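Long-range contacts in myosin-I heavy chain (Dictyostelium discoideum, PDB 5EJY), which moves along actin filaments as an ATP-driven motor in the early steps of phagocytosis and adhesion, this chain being its first tail MyTH4-FERM unit: residues E127-T132 / Q168-I173; K290-F295 / V488-E493; C409-C414 / V428-V433. One frame throughout, in Å; residues are numbered along the deposited sequence.

How the contacts relate
From the N terminus the chain first builds the all-helical MyTH4 domain, where contact 1 closes a mostly helical loop by joining helix 119-133 to helix 161-180. The FERM domain follows. Contact 2 closes a much longer loop, bringing the end of strand 285-291 in the ubiquitin-like lobe to the C-terminal helix 484-499. Contact 3, a hairpin pairing of strands 410-415 and 426-432, nests inside that loop. Contacts 2 and 3 adjoin, their centres about 9 Å apart, with a probable hydrogen bond between S410 OG and K292 O and F294 packed against C409 and S410. Contact 1 stands apart, its centre about 35 Å from that of contact 2.

Contact 1: residues E127-T132 / Q168-I173; sequences ELIHFT and QASYFI
The imidazole of H130 has the backbone N of S170 over one face, I173 CG2 at its edge near the ring plane, and the methyl of A169 coming in obliquely. It is the central group where helices 119-133 and 161-180 of the all-helical MyTH4 domain run side by side, their local axes 8.8 Å apart and only 13° from parallel. With CG anti to the backbone N (chi1 -169°), the ring swings toward the second helix, and CE1 comes to 3.4 Å from A169 CB. Alanine and serine suit this surface because short side chains leave room for a ring between close helices. I173 CG2, 4.4 Å from H130 CD2, makes only a loose apolar contact. An alanine in place of H130 would probably leave the A169 methyl without its CE1 contact and S170 N without the ring over it, opening a gap between the helices. I195 and N198 also pack on the H130 side chain. I129 adds a lesser contact, its CG2 branch lying 3.7 Å from S170 OG. The serine hydroxyl is hydrogen-bonded to S166 O, one turn back in its own helix, so this buried polar group is satisfied locally while it packs tightly against its neighbour: S170 OG sits 3.2 Å from H130 CA.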
# COMPACT_ATOMS: atom_id res chain seq x y z
N GLU A 127 -9.26 23.82 3.19
CA GLU A 127 -8.18 22.84 3.32
C GLU A 127 -8.54 21.76 4.34
O GLU A 127 -8.30 20.58 4.10
CB GLU A 127 -6.88 23.52 3.71
CG GLU A 127 -6.25 24.37 2.59
CD GLU A 127 -5.10 25.24 3.07
OE1 GLU A 127 -4.82 25.24 4.29
OE2 GLU A 127 -4.48 25.94 2.24
N LEU A 128 -9.08 22.18 5.49
CA LEU A 128 -9.57 21.25 6.51
C LEU A 128 -10.67 20.35 5.98
O LEU A 128 -10.69 19.16 6.27
CB LEU A 128 -10.09 22.00 7.73
CG LEU A 128 -9.04 22.72 8.58
CD1 LEU A 128 -9.70 23.52 9.71
CD2 LEU A 128 -8.03 21.71 9.14
N ILE A 129 -11.61 20.94 5.25
CA ILE A 129 -12.68 20.16 4.64
C ILE A 129 -12.08 19.08 3.74
O ILE A 129 -12.49 17.91 3.78
CB ILE A 129 -13.64 21.10 3.85
CG1 ILE A 129 -14.62 21.78 4.82
CG2 ILE A 129 -14.44 20.33 2.83
CD1 ILE A 129 -15.39 23.00 4.18
N HIS A 130 -11.08 19.46 2.96
CA HIS A 130 -10.45 18.54 2.02
C HIS A 130 -9.66 17.44 2.76
O HIS A 130 -9.73 16.27 2.38
CB HIS A 130 -9.56 19.34 1.06
CG HIS A 130 -9.06 18.56 -0.11
ND1 HIS A 130 -8.11 19.05 -0.98
CD2 HIS A 130 -9.35 17.31 -0.55
CE1 HIS A 130 -7.85 18.14 -1.91
NE2 HIS A 130 -8.58 17.07 -1.66
N PHE A 131 -8.94 17.81 3.82
CA PHE A 131 -8.23 16.81 4.64
C PHE A 131 -9.24 15.80 5.18
O PHE A 131 -8.98 14.60 5.21
CB PHE A 131 -7.56 17.43 5.87
CG PHE A 131 -6.49 18.46 5.55
CD1 PHE A 131 -5.67 18.32 4.44
CD2 PHE A 131 -6.31 19.55 6.39
CE1 PHE A 131 -4.69 19.26 4.17
CE2 PHE A 131 -5.33 20.51 6.11
CZ PHE A 131 -4.53 20.37 5.00
N THR A 132 -10.39 16.30 5.62
CA THR A 132 -11.38 15.45 6.27
C THR A 132 -12.03 14.52 5.27
O THR A 132 -12.15 13.33 5.52
CB THR A 132 -12.46 16.31 7.01
OG1 THR A 132 -11.80 17.19 7.92
CG2 THR A 132 -13.43 15.42 7.80
N GLN A 168 -13.97 21.22 -5.23
CA GLN A 168 -14.04 20.21 -6.28
C GLN A 168 -13.23 18.96 -5.91
O GLN A 168 -13.69 17.85 -6.14
CB GLN A 168 -13.54 20.76 -7.61
CG GLN A 168 -14.47 21.80 -8.22
CD GLN A 168 -14.10 22.12 -9.66
OE1 GLN A 168 -13.07 22.74 -9.92
NE2 GLN A 168 -14.93 21.66 -10.59
N ALA A 169 -12.04 19.15 -5.37
CA ALA A 169 -11.19 18.00 -5.00
C ALA A 169 -11.79 17.21 -3.82
O ALA A 169 -11.61 15.99 -3.72
CB ALA A 169 -9.79 18.46 -4.68
N SER A 170 -12.51 17.92 -2.95
CA SER A 170 -13.18 17.28 -1.81
C SER A 170 -14.33 16.43 -2.29
O SER A 170 -14.49 15.30 -1.85
CB SER A 170 -13.72 18.32 -0.82
OG SER A 170 -12.68 19.04 -0.20
N TYR A 171 -15.14 16.96 -3.20
CA TYR A 171 -16.26 16.19 -3.72
C TYR A 171 -15.76 14.94 -4.43
O TYR A 171 -16.30 13.85 -4.26
CB TYR A 171 -17.09 17.04 -4.70
CG TYR A 171 -18.38 16.36 -5.11
CD1 TYR A 171 -19.48 16.39 -4.27
CD2 TYR A 171 -18.49 15.70 -6.32
CE1 TYR A 171 -20.67 15.78 -4.64
CE2 TYR A 171 -19.67 15.09 -6.70
CZ TYR A 171 -20.76 15.14 -5.85
OH TYR A 171 -21.95 14.53 -6.20
N PHE A 172 -14.73 15.11 -5.26
CA PHE A 172 -14.18 13.99 -6.01
C PHE A 172 -13.58 12.92 -5.07
O PHE A 172 -13.80 11.73 -5.26
CB PHE A 172 -13.13 14.48 -7.01
CG PHE A 172 -12.58 13.40 -7.90
CD1 PHE A 172 -13.41 12.72 -8.78
CD2 PHE A 172 -11.24 13.06 -7.86
CE1 PHE A 172 -12.91 11.71 -9.60
CE2 PHE A 172 -10.73 12.04 -8.68
CZ PHE A 172 -11.57 11.37 -9.55
N ILE A 173 -12.85 13.33 -4.05
CA ILE A 173 -12.26 12.29 -3.16
C ILE A 173 -13.36 11.54 -2.39
O ILE A 173 -13.23 10.35 -2.10
CB ILE A 173 -11.12 12.84 -2.26
CG1 ILE A 173 -10.15 11.71 -1.84
CG2 ILE A 173 -11.66 13.56 -1.02
CD1 ILE A 173 -9.34 11.16 -3.00

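Contact 2: residues K290-F295 / V488-E493; sequences KKKLFF and VSLIKE
K292 keeps every side-chain torsion extended, with CG anti to the backbone N (chi1 179°), and so reaches straight to S489, whose OG stands between its own backbone N and carbonyl carbon (chi1 66°). The bond from K292 NZ to S489 OG measures 2.9 Å. The ammonium group also makes a salt bridge with D257, its stronger partner, while S489 OG, accepting from the lysine, is also hydrogen-bonded to Q485 O and K486 O of its own helix. Lysine fits because its long aliphatic stem is as useful as its charge: K292 CG rests 3.8 Å from L490 CD2. Beside it, L293 and L490 lie alongside, pointing opposite ways, their CD2 methyls 3.7 Å apart, and L293 CD2 also meets E493 CB at 3.8 Å, these two side chains running roughly perpendicular. E493 therefore packs through its methylene, and its carboxylate stays 5.7 Å (OE2) from K292 NZ, not in contact, though the opposite charges are likely to attract weakly. Farther along the chain, one ring face of F295 lies over L293 CB, offset toward the rim; CZ approaches E493 O at 4.1 Å, and the ring stacks with Y497. A mixed apolar and polar patch thus joins the tail of the ubiquitin-like F1 lobe to the C-terminal helix of the F3 lobe, an inter-lobe junction of the cloverleaf FERM domain.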
# COMPACT_ATOMS: atom_id res chain seq x y z
N LYS A 290 6.41 -6.56 -7.66
CA LYS A 290 6.91 -7.93 -7.79
C LYS A 290 5.83 -8.85 -8.33
O LYS A 290 4.65 -8.55 -8.20
CB LYS A 290 7.28 -8.52 -6.41
CG LYS A 290 8.44 -7.90 -5.70
CD LYS A 290 8.74 -8.76 -4.47
CE LYS A 290 8.49 -10.25 -4.80
NZ LYS A 290 8.71 -11.21 -3.67
N LYS A 291 6.24 -10.02 -8.81
CA LYS A 291 5.25 -10.99 -9.29
C LYS A 291 4.80 -11.87 -8.15
O LYS A 291 5.61 -12.58 -7.54
CB LYS A 291 5.79 -11.85 -10.42
CG LYS A 291 4.71 -12.73 -11.04
CD LYS A 291 5.17 -13.37 -12.35
CE LYS A 291 4.05 -14.19 -12.96
NZ LYS A 291 4.37 -14.62 -14.35
N LYS A 292 3.50 -11.83 -7.87
CA LYS A 292 2.93 -12.56 -6.73
C LYS A 292 2.32 -13.89 -7.17
O LYS A 292 2.48 -14.93 -6.50
CB LYS A 292 1.85 -11.71 -6.06
CG LYS A 292 1.16 -12.38 -4.84
CD LYS A 292 0.17 -11.40 -4.20
CE LYS A 292 -0.59 -12.03 -3.03
NZ LYS A 292 -1.56 -11.03 -2.49
N LEU A 293 1.58 -13.85 -8.27
CA LEU A 293 0.74 -14.98 -8.68
C LEU A 293 1.19 -15.53 -10.02
O LEU A 293 1.50 -14.77 -10.94
CB LEU A 293 -0.73 -14.54 -8.75
CG LEU A 293 -1.35 -14.16 -7.40
CD1 LEU A 293 -2.53 -13.24 -7.57
CD2 LEU A 293 -1.75 -15.43 -6.65
N PHE A 294 1.25 -16.85 -10.13
CA PHE A 294 1.72 -17.49 -11.35
C PHE A 294 0.62 -18.29 -12.03
O PHE A 294 0.44 -19.47 -11.76
CB PHE A 294 2.94 -18.35 -11.04
CG PHE A 294 4.11 -17.55 -10.55
CD1 PHE A 294 4.18 -17.14 -9.23
CD2 PHE A 294 5.12 -17.17 -11.42
CE1 PHE A 294 5.24 -16.39 -8.78
CE2 PHE A 294 6.18 -16.42 -10.98
CZ PHE A 294 6.25 -16.03 -9.67
N PHE A 295 -0.11 -17.62 -12.92
CA PHE A 295 -1.25 -18.23 -13.59
C PHE A 295 -0.85 -18.74 -14.98
O PHE A 295 -0.07 -18.11 -15.69
CB PHE A 295 -2.39 -17.23 -13.72
CG PHE A 295 -2.99 -16.81 -12.40
CD1 PHE A 295 -3.00 -17.68 -11.32
CD2 PHE A 295 -3.56 -15.55 -12.25
CE1 PHE A 295 -3.57 -17.30 -10.11
CE2 PHE A 295 -4.12 -15.18 -11.04
CZ PHE A 295 -4.13 -16.05 -9.98
N VAL A 488 -2.38 -16.46 3.18
CA VAL A 488 -3.84 -16.56 3.07
C VAL A 488 -4.34 -16.12 1.70
O VAL A 488 -5.14 -16.81 1.06
CB VAL A 488 -4.55 -15.72 4.17
CG1 VAL A 488 -6.06 -15.62 3.88
CG2 VAL A 488 -4.30 -16.32 5.56
N SER A 489 -3.88 -14.96 1.23
CA SER A 489 -4.37 -14.45 -0.05
C SER A 489 -3.90 -15.30 -1.22
O SER A 489 -4.62 -15.45 -2.20
CB SER A 489 -4.00 -12.96 -0.26
OG SER A 489 -2.60 -12.80 -0.38
N LEU A 490 -2.71 -15.88 -1.13
CA LEU A 490 -2.25 -16.77 -2.19
C LEU A 490 -3.17 -17.99 -2.27
O LEU A 490 -3.58 -18.41 -3.35
CB LEU A 490 -0.82 -17.24 -1.93
CG LEU A 490 0.29 -16.23 -2.18
CD1 LEU A 490 1.64 -16.80 -1.71
CD2 LEU A 490 0.34 -15.85 -3.66
N ILE A 491 -3.50 -18.56 -1.12
CA ILE A 491 -4.37 -19.73 -1.13
C ILE A 491 -5.72 -19.36 -1.75
O ILE A 491 -6.22 -20.06 -2.64
CB ILE A 491 -4.55 -20.33 0.26
CG1 ILE A 491 -3.20 -20.86 0.75
CG2 ILE A 491 -5.61 -21.44 0.23
CD1 ILE A 491 -3.20 -21.40 2.20
N LYS A 492 -6.29 -18.25 -1.31
CA LYS A 492 -7.58 -17.81 -1.84
C LYS A 492 -7.54 -17.47 -3.33
O LYS A 492 -8.46 -17.81 -4.07
CB LYS A 492 -8.11 -16.62 -1.03
CG LYS A 492 -8.44 -17.01 0.42
CD LYS A 492 -9.05 -15.85 1.18
CE LYS A 492 -9.90 -16.34 2.35
NZ LYS A 492 -9.08 -16.99 3.40
N GLU A 493 -6.48 -16.79 -3.78
CA GLU A 493 -6.38 -16.40 -5.18
C GLU A 493 -6.13 -17.57 -6.14
O GLU A 493 -6.71 -17.62 -7.23
CB GLU A 493 -5.30 -15.33 -5.37
CG GLU A 493 -5.57 -14.04 -4.64
CD GLU A 493 -6.52 -13.13 -5.41
OE1 GLU A 493 -7.21 -13.62 -6.33
OE2 GLU A 493 -6.56 -11.92 -5.10

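Contact 3: residues C409-C414 / V428-V433; sequences CSLVVC and VLALNV
C409 overlaps A430 at the end of the strand pair, CB against CB at 3.8 Å, while its sulfur comes close to N432, SG lying 3.5 Å from ND2; the same amide is hydrogen-bonded through OD1 to N434 N. With SG anti to the carbonyl carbon (chi1 -67°), the cysteine presents its thiol along the neighbouring strand. Next to it L411 extends CD2 over the A430 methyl at 4.0 Å; alanine suits this place because its small side chain lets both neighbours close in on it. At the other end C414 sets its sulfur against L429, SG 3.7 Å from CG, so the polarisable thiol packs like an apolar group. Four backbone hydrogen bonds join the two strands. S410 and L431 form a hydrogen-bonded pair, and the bond from L431 N to S410 O is nearly straight at 172°. V412 and L429 form the next such pair, with V412 N to L429 O more bent, at 141°. S410, V412, L429 and L431 share one largely apolar face: L490 of helix 484-499 touches S410 and V412, I491 touches L431, and L429 packs on I436 and I438. The polar exception, S410, is satisfied through OG by K292 O and Y494 OH. The pairing is an antiparallel beta hairpin at the edge of a four-stranded sheet, consistent with the first strands of the PH-like F3 lobe of a FERM domain, packed against its C-terminal helix.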
# COMPACT_ATOMS: atom_id res chain seq x y z
N CYS A 409 6.75 -20.28 -8.95
CA CYS A 409 6.00 -20.52 -7.72
C CYS A 409 5.94 -19.26 -6.87
O CYS A 409 6.92 -18.51 -6.81
CB CYS A 409 6.69 -21.60 -6.88
SG CYS A 409 6.68 -23.25 -7.59
N SER A 410 4.83 -19.05 -6.18
CA SER A 410 4.73 -18.01 -5.16
C SER A 410 5.37 -18.56 -3.89
O SER A 410 4.95 -19.60 -3.39
CB SER A 410 3.27 -17.65 -4.90
OG SER A 410 2.55 -17.45 -6.11
N LEU A 411 6.37 -17.86 -3.37
CA LEU A 411 7.21 -18.41 -2.31
C LEU A 411 6.88 -17.81 -0.95
O LEU A 411 6.66 -16.60 -0.84
CB LEU A 411 8.69 -18.15 -2.63
CG LEU A 411 9.19 -18.71 -3.96
CD1 LEU A 411 10.68 -18.45 -4.10
CD2 LEU A 411 8.87 -20.20 -4.06
N VAL A 412 6.85 -18.66 0.07
CA VAL A 412 6.59 -18.22 1.44
C VAL A 412 7.49 -18.99 2.40
O VAL A 412 7.48 -20.22 2.42
CB VAL A 412 5.12 -18.48 1.84
CG1 VAL A 412 4.86 -17.96 3.26
CG2 VAL A 412 4.15 -17.83 0.85
N VAL A 413 8.27 -18.26 3.19
CA VAL A 413 9.15 -18.89 4.19
C VAL A 413 8.35 -19.23 5.44
O VAL A 413 7.68 -18.36 6.01
CB VAL A 413 10.32 -17.96 4.57
CG1 VAL A 413 11.19 -18.59 5.67
CG2 VAL A 413 11.16 -17.63 3.34
N CYS A 414 8.41 -20.49 5.86
CA CYS A 414 7.61 -20.94 6.99
C CYS A 414 8.41 -21.77 8.00
O CYS A 414 9.53 -22.22 7.73
CB CYS A 414 6.42 -21.79 6.53
SG CYS A 414 5.31 -21.00 5.37
N VAL A 428 9.73 -24.23 3.02
CA VAL A 428 9.21 -23.19 2.14
C VAL A 428 7.88 -23.72 1.63
O VAL A 428 7.75 -24.91 1.32
CB VAL A 428 10.17 -22.95 0.96
CG1 VAL A 428 9.48 -22.18 -0.18
CG2 VAL A 428 11.43 -22.23 1.43
N LEU A 429 6.86 -22.87 1.60
CA LEU A 429 5.66 -23.21 0.85
C LEU A 429 5.81 -22.59 -0.53
O LEU A 429 6.00 -21.37 -0.66
CB LEU A 429 4.40 -22.71 1.54
CG LEU A 429 4.04 -23.43 2.84
CD1 LEU A 429 2.71 -22.96 3.40
CD2 LEU A 429 4.00 -24.95 2.60
N ALA A 430 5.77 -23.42 -1.56
CA ALA A 430 5.85 -22.95 -2.93
C ALA A 430 4.49 -23.19 -3.57
O ALA A 430 4.11 -24.34 -3.82
CB ALA A 430 6.95 -23.70 -3.68
N LEU A 431 3.73 -22.12 -3.79
CA LEU A 431 2.37 -22.26 -4.31
C LEU A 431 2.28 -21.96 -5.81
O LEU A 431 2.83 -20.97 -6.30
CB LEU A 431 1.36 -21.39 -3.53
CG LEU A 431 1.13 -21.71 -2.05
CD1 LEU A 431 2.29 -21.20 -1.22
CD2 LEU A 431 -0.18 -21.10 -1.56
N ASN A 432 1.61 -22.85 -6.54
CA ASN A 432 1.37 -22.64 -7.96
C ASN A 432 0.03 -23.25 -8.31
O ASN A 432 -0.71 -23.67 -7.41
CB ASN A 432 2.52 -23.22 -8.80
CG ASN A 432 2.76 -24.69 -8.53
OD1 ASN A 432 1.84 -25.42 -8.16
ND2 ASN A 432 3.99 -25.14 -8.72
N VAL A 433 -0.31 -23.31 -9.59
CA VAL A 433 -1.62 -23.85 -9.98
C VAL A 433 -1.75 -25.34 -9.65
O VAL A 433 -2.86 -25.87 -9.60
CB VAL A 433 -1.93 -23.63 -11.47
CG1 VAL A 433 -2.04 -22.12 -11.77
CG2 VAL A 433 -0.87 -24.30 -12.35